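Local coordinates for protein 3-hydroxyacyl-CoA dehydrogenase type-2 (Mycobacterium avium, PDB 3PPI) that probably oxidises 3-hydroxyacyl-CoA substrates to 3-oxoacyl-CoA with a nicotinamide cofactor, as a member of the short-chain dehydrogenase/reductase family, at residues R103-V108 against E159-G164; R166-L171 against F258-G263; D138-G143 against T185-A190; V47-A52 against F252-A257; I199-D204 against I210-I215. All coordinates share one frame; numbering follows the deposited sequence.

Contact 1: residues R103-V108 against E159-G164; sequences RLRYAV and EPRENG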
# COMPACT_ATOMS: atom_id res chain seq x y z
N ARG A 103 24.07 -19.68 20.14
CA ARG A 103 22.98 -20.31 19.41
C ARG A 103 22.48 -19.32 18.36
O ARG A 103 22.13 -18.19 18.67
CB ARG A 103 21.83 -20.77 20.34
CG ARG A 103 20.73 -21.62 19.62
CD ARG A 103 21.38 -22.58 18.60
NE ARG A 103 20.58 -23.66 18.03
CZ ARG A 103 20.01 -23.67 16.81
NH1 ARG A 103 20.08 -22.60 16.00
NH2 ARG A 103 19.34 -24.75 16.41
N LEU A 104 22.48 -19.74 17.10
CA LEU A 104 22.01 -18.90 16.01
C LEU A 104 20.55 -18.59 16.25
O LEU A 104 19.72 -19.50 16.29
CB LEU A 104 22.18 -19.60 14.66
CG LEU A 104 21.66 -18.86 13.43
CD1 LEU A 104 22.31 -17.48 13.29
CD2 LEU A 104 21.92 -19.71 12.20
N ARG A 105 20.23 -17.31 16.41
CA ARG A 105 18.84 -16.91 16.56
C ARG A 105 18.39 -15.80 15.60
O ARG A 105 17.20 -15.56 15.48
CB ARG A 105 18.57 -16.50 18.01
CG ARG A 105 18.69 -17.65 19.00
CD ARG A 105 18.20 -17.20 20.40
NE ARG A 105 18.25 -18.28 21.38
CZ ARG A 105 17.30 -19.21 21.58
NH1 ARG A 105 16.17 -19.21 20.87
NH2 ARG A 105 17.49 -20.14 22.50
N TYR A 106 19.33 -15.17 14.90
CA TYR A 106 19.07 -13.97 14.12
C TYR A 106 19.84 -13.92 12.82
O TYR A 106 20.97 -14.38 12.74
CB TYR A 106 19.46 -12.75 14.94
CG TYR A 106 18.81 -12.69 16.30
CD1 TYR A 106 17.48 -12.35 16.41
CD2 TYR A 106 19.52 -12.99 17.46
CE1 TYR A 106 16.86 -12.28 17.64
CE2 TYR A 106 18.90 -12.93 18.70
CZ TYR A 106 17.56 -12.57 18.78
OH TYR A 106 16.92 -12.51 19.97
N ALA A 107 19.23 -13.34 11.79
CA ALA A 107 19.95 -13.03 10.56
C ALA A 107 19.46 -11.71 10.01
O ALA A 107 18.28 -11.37 10.14
CB ALA A 107 19.77 -14.15 9.54
N VAL A 108 20.37 -10.94 9.42
CA VAL A 108 20.02 -9.76 8.66
C VAL A 108 20.55 -9.98 7.24
O VAL A 108 21.75 -10.15 7.05
CB VAL A 108 20.61 -8.46 9.31
CG1 VAL A 108 20.21 -7.25 8.50
CG2 VAL A 108 20.15 -8.33 10.80
N GLU A 159 15.69 -23.74 21.30
CA GLU A 159 14.69 -23.66 22.35
C GLU A 159 14.15 -22.25 22.39
O GLU A 159 14.92 -21.31 22.33
CB GLU A 159 15.26 -24.04 23.74
CG GLU A 159 15.46 -25.56 23.96
CD GLU A 159 14.15 -26.35 23.85
OE1 GLU A 159 13.10 -25.86 24.35
OE2 GLU A 159 14.16 -27.46 23.27
N PRO A 160 12.82 -22.10 22.49
CA PRO A 160 12.27 -20.77 22.63
C PRO A 160 12.60 -20.14 23.98
O PRO A 160 12.81 -20.84 24.98
CB PRO A 160 10.76 -20.99 22.47
CG PRO A 160 10.54 -22.39 22.87
CD PRO A 160 11.78 -23.14 22.53
N ARG A 161 12.67 -18.81 24.00
CA ARG A 161 12.70 -18.05 25.23
C ARG A 161 11.35 -18.16 25.95
O ARG A 161 10.37 -18.65 25.39
CB ARG A 161 13.03 -16.58 24.92
CG ARG A 161 14.51 -16.22 24.98
CD ARG A 161 15.38 -17.14 24.17
NE ARG A 161 16.77 -16.73 24.27
CZ ARG A 161 17.34 -15.74 23.58
NH1 ARG A 161 16.64 -15.04 22.69
NH2 ARG A 161 18.62 -15.47 23.78
N GLU A 162 11.30 -17.69 27.20
CA GLU A 162 10.07 -17.72 27.99
C GLU A 162 8.88 -17.09 27.25
O GLU A 162 7.76 -17.57 27.34
CB GLU A 162 10.29 -17.05 29.36
N ASN A 163 9.13 -16.02 26.49
CA ASN A 163 8.06 -15.39 25.70
C ASN A 163 7.65 -16.14 24.42
O ASN A 163 6.85 -15.61 23.65
CB ASN A 163 8.45 -13.95 25.34
CG ASN A 163 9.60 -13.88 24.31
OD1 ASN A 163 10.09 -14.90 23.83
ND2 ASN A 163 10.03 -12.67 24.01
N GLY A 164 8.19 -17.34 24.18
CA GLY A 164 7.84 -18.16 23.02
C GLY A 164 8.66 -17.95 21.74
O GLY A 164 8.57 -18.75 20.81

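Contact 2: residues R166-L171 against F258-G263; sequences RGALVL and FLLTNG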
# COMPACT_ATOMS: atom_id res chain seq x y z
N ARG A 166 11.80 -17.94 19.28
CA ARG A 166 13.09 -18.58 19.00
C ARG A 166 14.10 -17.63 18.35
O ARG A 166 15.30 -17.78 18.54
CB ARG A 166 12.91 -19.82 18.13
CG ARG A 166 12.25 -21.00 18.85
CD ARG A 166 12.19 -22.24 17.95
NE ARG A 166 11.64 -23.38 18.68
CZ ARG A 166 10.35 -23.58 18.94
NH1 ARG A 166 9.43 -22.72 18.52
NH2 ARG A 166 9.98 -24.64 19.62
N GLY A 167 13.61 -16.67 17.57
CA GLY A 167 14.49 -15.74 16.88
C GLY A 167 13.77 -14.80 15.92
O GLY A 167 12.55 -14.67 15.98
N ALA A 168 14.54 -14.17 15.04
CA ALA A 168 14.01 -13.15 14.14
C ALA A 168 14.91 -12.93 12.94
O ALA A 168 16.14 -13.03 13.06
CB ALA A 168 13.78 -11.83 14.88
N LEU A 169 14.28 -12.64 11.81
CA LEU A 169 14.97 -12.34 10.57
C LEU A 169 14.62 -10.91 10.14
O LEU A 169 13.50 -10.46 10.35
CB LEU A 169 14.54 -13.28 9.45
CG LEU A 169 14.68 -14.77 9.67
CD1 LEU A 169 14.14 -15.54 8.44
CD2 LEU A 169 16.10 -15.14 10.01
N VAL A 170 15.61 -10.23 9.56
CA VAL A 170 15.44 -8.96 8.90
C VAL A 170 15.92 -9.15 7.47
O VAL A 170 17.07 -9.50 7.25
CB VAL A 170 16.23 -7.83 9.58
CG1 VAL A 170 16.10 -6.51 8.82
CG2 VAL A 170 15.74 -7.67 11.02
N LEU A 171 15.01 -8.94 6.52
CA LEU A 171 15.35 -8.94 5.11
C LEU A 171 15.53 -7.49 4.65
O LEU A 171 15.04 -6.55 5.31
CB LEU A 171 14.26 -9.63 4.30
CG LEU A 171 13.59 -10.89 4.89
CD1 LEU A 171 12.50 -11.40 3.93
CD2 LEU A 171 14.62 -11.97 5.18
N PHE A 258 16.39 -2.75 16.04
CA PHE A 258 15.02 -2.58 16.54
C PHE A 258 14.10 -3.73 16.11
O PHE A 258 13.30 -4.24 16.90
CB PHE A 258 14.43 -1.25 16.05
CG PHE A 258 12.96 -1.11 16.30
CD1 PHE A 258 12.49 -0.86 17.58
CD2 PHE A 258 12.04 -1.27 15.28
CE1 PHE A 258 11.12 -0.74 17.82
CE2 PHE A 258 10.67 -1.16 15.52
CZ PHE A 258 10.22 -0.90 16.80
N LEU A 259 14.18 -4.13 14.84
CA LEU A 259 13.33 -5.22 14.34
C LEU A 259 13.65 -6.56 15.00
O LEU A 259 12.79 -7.42 15.14
CB LEU A 259 13.46 -5.34 12.83
CG LEU A 259 12.89 -4.14 12.05
CD1 LEU A 259 13.15 -4.25 10.55
CD2 LEU A 259 11.41 -3.99 12.33
N LEU A 260 14.90 -6.72 15.39
CA LEU A 260 15.34 -7.91 16.09
C LEU A 260 14.89 -7.93 17.54
O LEU A 260 14.66 -9.01 18.08
CB LEU A 260 16.86 -8.03 16.03
CG LEU A 260 17.48 -8.29 14.64
CD1 LEU A 260 18.97 -8.47 14.77
CD2 LEU A 260 16.85 -9.49 13.94
N THR A 261 14.76 -6.77 18.18
CA THR A 261 14.51 -6.73 19.63
C THR A 261 13.07 -6.43 20.04
O THR A 261 12.64 -6.87 21.11
CB THR A 261 15.43 -5.70 20.32
OG1 THR A 261 15.25 -4.42 19.71
CG2 THR A 261 16.91 -6.14 20.22
N ASN A 262 12.31 -5.68 19.25
CA ASN A 262 10.92 -5.36 19.64
C ASN A 262 10.07 -6.61 19.47
O ASN A 262 10.01 -7.17 18.38
CB ASN A 262 10.35 -4.24 18.76
CG ASN A 262 8.94 -3.87 19.17
OD1 ASN A 262 7.99 -4.59 18.88
ND2 ASN A 262 8.80 -2.73 19.86
N GLY A 263 9.39 -7.03 20.53
CA GLY A 263 8.72 -8.33 20.51
C GLY A 263 7.43 -8.45 19.71
O GLY A 263 6.97 -9.56 19.46
O HOH W 1 12.51 -9.07 12.58

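Contact 3: residues D138-G143 against T185-A190; sequences DLYLNG and TAYAAA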
# COMPACT_ATOMS: atom_id res chain seq x y z
N ASP A 138 17.99 -13.47 -9.21
CA ASP A 138 18.77 -14.52 -8.54
C ASP A 138 19.49 -14.01 -7.27
O ASP A 138 19.41 -14.63 -6.23
CB ASP A 138 19.82 -15.15 -9.46
CG ASP A 138 19.23 -16.09 -10.51
OD1 ASP A 138 18.09 -16.58 -10.38
OD2 ASP A 138 19.94 -16.33 -11.51
N LEU A 139 20.15 -12.86 -7.38
CA LEU A 139 20.93 -12.33 -6.27
C LEU A 139 20.04 -11.79 -5.14
O LEU A 139 20.24 -12.15 -3.97
CB LEU A 139 21.86 -11.20 -6.76
CG LEU A 139 22.77 -10.55 -5.71
CD1 LEU A 139 23.64 -11.63 -5.04
CD2 LEU A 139 23.65 -9.45 -6.32
N TYR A 140 19.05 -10.96 -5.48
CA TYR A 140 18.29 -10.20 -4.48
C TYR A 140 17.05 -10.90 -3.95
O TYR A 140 16.69 -10.71 -2.77
CB TYR A 140 17.93 -8.80 -5.01
CG TYR A 140 19.14 -7.98 -5.27
CD1 TYR A 140 19.92 -7.53 -4.21
CD2 TYR A 140 19.57 -7.70 -6.57
CE1 TYR A 140 21.10 -6.81 -4.44
CE2 TYR A 140 20.72 -6.98 -6.80
CZ TYR A 140 21.48 -6.53 -5.73
OH TYR A 140 22.65 -5.83 -5.94
N LEU A 141 16.39 -11.69 -4.80
CA LEU A 141 15.20 -12.43 -4.39
C LEU A 141 15.56 -13.89 -4.05
O LEU A 141 15.41 -14.30 -2.90
CB LEU A 141 14.11 -12.35 -5.46
CG LEU A 141 12.78 -13.05 -5.16
CD1 LEU A 141 12.26 -12.68 -3.74
CD2 LEU A 141 11.76 -12.70 -6.23
N ASN A 142 16.03 -14.67 -5.03
CA ASN A 142 16.39 -16.08 -4.75
C ASN A 142 17.44 -16.17 -3.63
O ASN A 142 17.32 -17.00 -2.74
CB ASN A 142 16.88 -16.85 -6.00
CG ASN A 142 15.80 -17.00 -7.07
OD1 ASN A 142 14.69 -16.59 -6.86
ND2 ASN A 142 16.14 -17.56 -8.21
N GLY A 143 18.45 -15.31 -3.67
CA GLY A 143 19.48 -15.29 -2.62
C GLY A 143 18.90 -15.03 -1.23
O GLY A 143 19.26 -15.70 -0.26
N THR A 185 13.69 -1.82 -13.81
CA THR A 185 12.64 -2.81 -13.66
C THR A 185 13.13 -4.12 -13.00
O THR A 185 12.38 -4.73 -12.25
CB THR A 185 11.94 -3.15 -15.00
OG1 THR A 185 12.92 -3.55 -15.97
CG2 THR A 185 11.14 -1.92 -15.53
N ALA A 186 14.38 -4.54 -13.28
CA ALA A 186 14.91 -5.77 -12.67
C ALA A 186 15.01 -5.64 -11.15
O ALA A 186 14.49 -6.47 -10.40
CB ALA A 186 16.25 -6.12 -13.26
N TYR A 187 15.63 -4.55 -10.70
CA TYR A 187 15.79 -4.28 -9.25
C TYR A 187 14.44 -4.08 -8.57
O TYR A 187 14.21 -4.60 -7.48
CB TYR A 187 16.68 -3.04 -9.06
CG TYR A 187 17.12 -2.76 -7.64
CD1 TYR A 187 18.16 -3.47 -7.06
CD2 TYR A 187 16.52 -1.74 -6.89
CE1 TYR A 187 18.59 -3.21 -5.79
CE2 TYR A 187 16.94 -1.46 -5.59
CZ TYR A 187 17.99 -2.20 -5.04
OH TYR A 187 18.45 -1.97 -3.76
N ALA A 188 13.53 -3.38 -9.23
CA ALA A 188 12.20 -3.13 -8.70
C ALA A 188 11.42 -4.43 -8.48
O ALA A 188 10.81 -4.64 -7.41
CB ALA A 188 11.42 -2.20 -9.67
N ALA A 189 11.45 -5.30 -9.48
CA ALA A 189 10.81 -6.62 -9.39
C ALA A 189 11.38 -7.47 -8.25
O ALA A 189 10.64 -8.03 -7.43
CB ALA A 189 10.94 -7.35 -10.73
N ALA A 190 12.70 -7.53 -8.17
CA ALA A 190 13.38 -8.34 -7.16
C ALA A 190 13.04 -7.85 -5.76
O ALA A 190 12.69 -8.64 -4.88
CB ALA A 190 14.87 -8.29 -7.38

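Contact 4: residues V47-A52 against F252-A257; sequences VRRLHA and FADAAA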
# COMPACT_ATOMS: atom_id res chain seq x y z
N VAL A 47 26.70 -5.52 11.38
CA VAL A 47 27.64 -6.36 12.11
C VAL A 47 28.21 -5.63 13.35
O VAL A 47 28.17 -6.17 14.47
CB VAL A 47 28.79 -6.85 11.22
CG1 VAL A 47 29.88 -7.54 12.06
CG2 VAL A 47 28.24 -7.81 10.14
N ARG A 48 28.72 -4.43 13.14
CA ARG A 48 29.31 -3.65 14.22
C ARG A 48 28.30 -3.43 15.35
O ARG A 48 28.64 -3.58 16.52
CB ARG A 48 29.83 -2.30 13.69
CG ARG A 48 31.06 -2.41 12.80
CD ARG A 48 31.57 -1.05 12.39
NE ARG A 48 32.71 -1.13 11.48
CZ ARG A 48 33.98 -1.31 11.87
NH1 ARG A 48 34.28 -1.45 13.15
NH2 ARG A 48 34.94 -1.36 10.95
N ARG A 49 27.07 -3.08 14.99
CA ARG A 49 26.01 -2.83 15.97
C ARG A 49 25.64 -4.10 16.74
O ARG A 49 25.55 -4.08 17.96
CB ARG A 49 24.75 -2.30 15.26
CG ARG A 49 23.52 -2.12 16.15
CD ARG A 49 23.76 -1.20 17.34
NE ARG A 49 22.55 -1.08 18.15
CZ ARG A 49 21.60 -0.16 18.01
NH1 ARG A 49 21.67 0.79 17.09
NH2 ARG A 49 20.56 -0.19 18.82
N LEU A 50 25.38 -5.19 16.02
CA LEU A 50 24.96 -6.42 16.69
C LEU A 50 26.09 -6.97 17.58
O LEU A 50 25.83 -7.46 18.67
CB LEU A 50 24.50 -7.46 15.68
CG LEU A 50 23.24 -7.13 14.87
CD1 LEU A 50 22.87 -8.36 13.99
CD2 LEU A 50 22.08 -6.71 15.77
N HIS A 51 27.33 -6.86 17.11
CA HIS A 51 28.49 -7.26 17.89
C HIS A 51 28.62 -6.43 19.18
O HIS A 51 28.81 -6.98 20.27
CB HIS A 51 29.76 -7.16 17.03
CG HIS A 51 31.02 -7.48 17.77
ND1 HIS A 51 31.78 -6.51 18.40
CD2 HIS A 51 31.64 -8.65 18.01
CE1 HIS A 51 32.82 -7.08 18.98
NE2 HIS A 51 32.76 -8.38 18.75
N ALA A 52 28.51 -5.11 19.06
CA ALA A 52 28.52 -4.22 20.23
C ALA A 52 27.37 -4.51 21.20
O ALA A 52 27.52 -4.33 22.41
CB ALA A 52 28.48 -2.77 19.80
N PHE A 252 20.57 2.44 9.32
CA PHE A 252 20.07 1.14 8.89
C PHE A 252 20.27 0.10 9.99
O PHE A 252 19.37 -0.67 10.30
CB PHE A 252 20.79 0.69 7.61
CG PHE A 252 20.36 -0.66 7.12
CD1 PHE A 252 19.32 -0.79 6.23
CD2 PHE A 252 20.99 -1.80 7.58
CE1 PHE A 252 18.92 -2.05 5.80
CE2 PHE A 252 20.60 -3.05 7.16
CZ PHE A 252 19.57 -3.17 6.25
N ALA A 253 21.49 0.06 10.53
CA ALA A 253 21.85 -0.88 11.59
C ALA A 253 20.94 -0.70 12.80
O ALA A 253 20.55 -1.69 13.43
CB ALA A 253 23.32 -0.69 12.01
N ASP A 254 20.58 0.54 13.10
CA ASP A 254 19.72 0.84 14.25
C ASP A 254 18.30 0.30 14.01
O ASP A 254 17.68 -0.22 14.93
CB ASP A 254 19.70 2.35 14.50
CG ASP A 254 18.91 2.73 15.73
OD1 ASP A 254 19.35 2.39 16.85
OD2 ASP A 254 17.87 3.40 15.58
N ALA A 255 17.79 0.45 12.79
CA ALA A 255 16.50 -0.12 12.41
C ALA A 255 16.52 -1.64 12.48
O ALA A 255 15.59 -2.26 12.99
CB ALA A 255 16.11 0.36 11.01
N ALA A 256 17.59 -2.24 11.97
CA ALA A 256 17.72 -3.70 12.00
C ALA A 256 17.68 -4.18 13.43
O ALA A 256 16.94 -5.12 13.74
CB ALA A 256 19.01 -4.17 11.30
N ALA A 257 18.43 -3.53 14.31
CA ALA A 257 18.48 -3.93 15.72
C ALA A 257 17.10 -3.83 16.35
O ALA A 257 16.70 -4.69 17.11
CB ALA A 257 19.50 -3.10 16.51
O HOH W 2 17.47 -0.00 17.75

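Contact 5: residues I199-D204 against I210-I215; sequences IAAARD and IRVNTI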
# COMPACT_ATOMS: atom_id res chain seq x y z
N ILE A 199 5.28 -10.83 4.74
CA ILE A 199 4.09 -11.30 5.47
C ILE A 199 3.89 -12.82 5.32
O ILE A 199 3.48 -13.50 6.27
CB ILE A 199 2.80 -10.51 5.13
CG1 ILE A 199 1.64 -10.91 6.05
CG2 ILE A 199 2.40 -10.67 3.63
CD1 ILE A 199 1.92 -10.66 7.56
N ALA A 200 4.23 -13.36 4.15
CA ALA A 200 4.05 -14.79 3.89
C ALA A 200 5.01 -15.62 4.77
O ALA A 200 4.61 -16.61 5.36
CB ALA A 200 4.26 -15.12 2.38
N ALA A 201 6.28 -15.20 4.82
CA ALA A 201 7.29 -15.82 5.68
C ALA A 201 6.96 -15.68 7.18
O ALA A 201 7.09 -16.66 7.93
CB ALA A 201 8.67 -15.22 5.38
N ALA A 202 6.53 -14.49 7.60
CA ALA A 202 6.08 -14.27 8.98
C ALA A 202 4.94 -15.23 9.34
O ALA A 202 4.99 -15.89 10.39
CB ALA A 202 5.66 -12.82 9.21
N ARG A 203 3.97 -15.37 8.45
CA ARG A 203 2.88 -16.33 8.66
C ARG A 203 3.39 -17.78 8.74
O ARG A 203 3.03 -18.52 9.65
CB ARG A 203 1.79 -16.18 7.59
CG ARG A 203 0.93 -14.95 7.77
CD ARG A 203 0.14 -14.60 6.53
NE ARG A 203 -0.97 -13.70 6.83
CZ ARG A 203 -1.97 -13.42 5.99
NH1 ARG A 203 -1.99 -13.94 4.76
NH2 ARG A 203 -2.97 -12.62 6.38
N ASP A 204 4.24 -18.16 7.78
CA ASP A 204 4.86 -19.50 7.78
C ASP A 204 5.56 -19.83 9.08
O ASP A 204 5.40 -20.92 9.63
CB ASP A 204 5.90 -19.62 6.65
CG ASP A 204 5.37 -20.33 5.44
OD1 ASP A 204 4.17 -20.63 5.39
OD2 ASP A 204 6.17 -20.58 4.53
N ILE A 210 9.34 -17.41 15.11
CA ILE A 210 10.40 -16.66 14.47
C ILE A 210 9.75 -15.48 13.74
O ILE A 210 8.92 -15.68 12.84
CB ILE A 210 11.20 -17.52 13.47
CG1 ILE A 210 11.88 -18.69 14.19
CG2 ILE A 210 12.24 -16.67 12.75
CD1 ILE A 210 12.48 -19.70 13.22
N ARG A 211 10.10 -14.26 14.13
CA ARG A 211 9.55 -13.08 13.50
C ARG A 211 10.31 -12.79 12.22
O ARG A 211 11.50 -13.07 12.13
CB ARG A 211 9.58 -11.89 14.47
CG ARG A 211 8.50 -12.03 15.61
CD ARG A 211 8.47 -10.85 16.56
NE ARG A 211 9.78 -10.67 17.15
CZ ARG A 211 10.70 -9.78 16.77
NH1 ARG A 211 10.47 -8.89 15.81
NH2 ARG A 211 11.86 -9.78 17.40
N VAL A 212 9.60 -12.25 11.23
CA VAL A 212 10.21 -11.85 9.97
C VAL A 212 9.74 -10.44 9.59
O VAL A 212 8.54 -10.21 9.45
CB VAL A 212 9.87 -12.80 8.82
CG1 VAL A 212 10.60 -12.36 7.54
CG2 VAL A 212 10.24 -14.24 9.18
N ASN A 213 10.69 -9.53 9.44
CA ASN A 213 10.43 -8.16 9.01
C ASN A 213 11.48 -7.76 7.98
O ASN A 213 12.49 -8.45 7.80
CB ASN A 213 10.45 -7.20 10.18
CG ASN A 213 9.37 -7.49 11.21
OD1 ASN A 213 8.20 -7.24 10.98
ND2 ASN A 213 9.78 -8.06 12.35
N THR A 214 11.21 -6.65 7.31
CA THR A 214 12.02 -6.17 6.22
C THR A 214 12.21 -4.67 6.33
O THR A 214 11.29 -3.95 6.72
CB THR A 214 11.29 -6.50 4.90
OG1 THR A 214 11.26 -7.92 4.75
CG2 THR A 214 11.95 -5.83 3.67
N ILE A 215 13.41 -4.21 5.98
CA ILE A 215 13.69 -2.79 5.86
C ILE A 215 13.73 -2.49 4.38
O ILE A 215 14.40 -3.21 3.61
CB ILE A 215 15.05 -2.42 6.50
CG1 ILE A 215 15.05 -2.75 8.00
CG2 ILE A 215 15.37 -0.94 6.25
CD1 ILE A 215 16.44 -2.59 8.67
O HOH W 3 6.12 -15.21 12.75

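Contact 1: residues R103-V108 against E159-G164
R105 reaches out from strand 103-108 and meets the loop 159-164 in two ways: its edge takes hold of a carbonyl and its face lies on another arginine. With the chain extended from CG to NE, the guanidinium points end-on at the backbone of E159, and NH1 and NH2 each donate to that one oxygen, R105 NH2 to E159 O being 2.8 Å at 144°. The oxygen sits almost in the guanidinium plane, and the two bonds together fix the rotation of the group. R105 NH1 has a second acceptor, R166 O.

R161 folds back over the group from one side, its own chain bent at chi2 (51°). The two guanidinium planes are only 11° apart, with centres separated by 4.0 Å, and R105 NE lies over the middle of the R161 group, 3.5 Å from R161 CZ. Two like charges face each other here; carbonyl oxygens at their edges probably ease the cost, since R161 NH2 donates to Q27 O. The hydroxyl of Y106 comes to the edge of the same guanidinium, R161 NH1 being 3.7 Å from Y106 OH, and it too is hydrogen-bonded to Q27 O. A type I turn from R161 to G164 follows.

The loop links helix 130-156 to strand 167-172, while strand 103-109 runs in the parallel sheet of the Rossmann fold, between strands 31-36 and 167-172.

Contact 2: residues R166-L171 against F258-G263
V170 and A168, alternate residues of one strand, turn their side chains onto L259 and L260 at the C-terminal end of helix 249-261, which lies against one face of the parallel Rossmann-fold sheet. V170 does most of the work. Its CG1 is anti to the backbone N (chi1 177°), which leaves CG2 anti to the carbonyl carbon and facing the helix. That methyl is 3.6 Å from L260 CD2 and 3.7 Å from L259 CB, wedged between two successive residues of the helix. The other branch, V170 CG1, makes a longer contact with L259 CD1.

Both leucines have CG anti to the carbonyl carbon and CD1 extended away from CA. In L260 this turns CD2 onto the strand, although the start of the side chain does not aim there, and the methyl spans two residues: besides V170 it reaches the backbone and CB of A168, with L260 CD2 4.0 Å from A168 CB. The valine crosses each leucine at about a right angle.

No direct hydrogen bond joins helix and strand. Instead a water in the interface donates to two backbone carbonyls, 2.8 Å from its oxygen to L169 O and 3.1 Å to L259 O.

Contact 3: residues D138-G143 against T185-A190
Y140 and Y187 set the geometry here, an edge-to-face (T-shaped) pair between two helices that run nearly parallel, their short segments 11° apart in direction. Y187 presents its edge to the face of Y140: the ring centroids are 5.6 Å apart and the planes stand at 78°. The nearest atoms, Y140 CE2 and Y187 CD1, are 4.4 Å apart, so this is an easy fit and not a tight one. The opposite face of the Y140 ring lies on L139 CG of its own helix, which leaves the ring sandwiched. Y140 CG stands beside the backbone N, whereas in Y187 CG is anti to it (chi1 -171°), and this swings the end of Y187 across toward its partner. The far end of Y140 is anchored too, its hydroxyl bonded to G112 O.

Next to the ring pair the backbones close up around A190. Its methyl meets Y140 at the root of the side chain, A190 CB to Y140 CB 3.9 Å, and L141 CB rests on A190 O at 4.0 Å. Helix 138-143 widens here into a pi-type turn, in which G143 N donates to D138 O.

Y187 begins a Y-x-x-x-K sequence ending at K191, consistent with the catalytic tyrosine and lysine of short-chain dehydrogenases, and it also packs on S174; Y140 touches K191. Helices 130-156 and 185-205 lie side by side, and both face the third subunit, where L141 packs on I137 of that neighbouring chain and T185 OG1 is hydrogen-bonded to its Y145 OH.

Contact 4: residues V47-A52 against F252-A257
Helix 41-52, the first helix of the Rossmann fold, packs on helix 249-261 through R49, which lies across A253, D254 and A257. The axes of the two segments approach to 9.2 Å and cross at -48°. Where the helices come nearest, the contact is between small groups, R49 CB and A253 CB at 3.9 Å. From there the arginine chain leaves with CG anti to the backbone N and bends at chi2, which carries the guanidinium across the second helix to D254 and A257.

One face of the guanidinium is laid over the methyl of A257, which sits toward its rim; R49 NH2 is 3.9 Å from A257 CB. The edge is used for charge. R49 NH1 makes a nearly straight salt-bridge hydrogen bond to D254 OD1, 2.8 Å at 167°, with the oxygen close to the guanidinium plane and accepting the N-H on its anti lone pair. The carboxylate is turned 37° from the guanidinium.

Helix 41-52 follows a glycine-rich turn that fits the cofactor-binding motif of this family, and A253 packs on A45 and T46 of the same helix. R49 NE has a separate salt bridge to D53 OD2, and D254 OD2 is hydrogen-bonded to N262 ND2 of the second subunit, which places this charged pair at the edge of a subunit interface. A water beside the pair donates to D254 O, 2.8 Å from the water oxygen, and accepts a weak bond from R49 NH2 at 3.3 Å.

Contact 5: residues I199-D204 against I210-I215
V212 is the one strand residue that really enters the helix surface here, and it does so against two consecutive alanines, A201 and A202. The backbones come close: A202 CA and V212 CA are 4.9 Å apart, a separation that side chains this small permit. With V212 CG1 anti to its own N (chi1 -177°), the two branches rest side by side on the helix surface. CG1 meets the methyl of A201, V212 CG1 to A201 CB 4.1 Å, while CG2 lies against the backbone, 4.0 Å from A202 N. The methyl of A202 in turn sits over the strand, its CB 3.9 Å from V212 O. Nothing polar joins helix and strand directly in this tight part.

Toward I210 the two diverge and a water bridges them. It donates to one carbonyl from each element, 2.7 Å from its oxygen to A202 O and 2.8 Å to I210 O, so the looser side is joined through solvent where the other is closed by methyl groups.

This is the return leg of a beta-alpha-beta crossover, strand 167-172 to helix 185-205 to strand 210-217, with the right-handed sense of the Rossmann fold. Strand 210-217 lies between strands 167-172 and 269-272; on its other face I215 touches helix 249-261, while helix 185-205 carries R203 and D204 out to hydrogen bonds with the third subunit.

How the contacts relate
From the N terminus, 47-52 opens first and waits until 252-257, so contact 4 closes the longest loop, spanning most of the chain and enclosing contacts 1, 3 and 5. Contact 1 closes at 159-164, after contact 3 has begun in helix 130-156; the two therefore cross. Contact 2 starts at 166-171 before contact 3 closes, crossing it, and ends just beyond contact 4, crossing that as well. Contact 5 is short and falls within contact 2. Contacts 1, 2 and 5 reach the neighbouring strands 103-109, 167-172 and 210-217; contacts 2 and 4 share helix 249-261, and contacts 3 and 5 share helix 185-205, tying helices to both faces of the sheet.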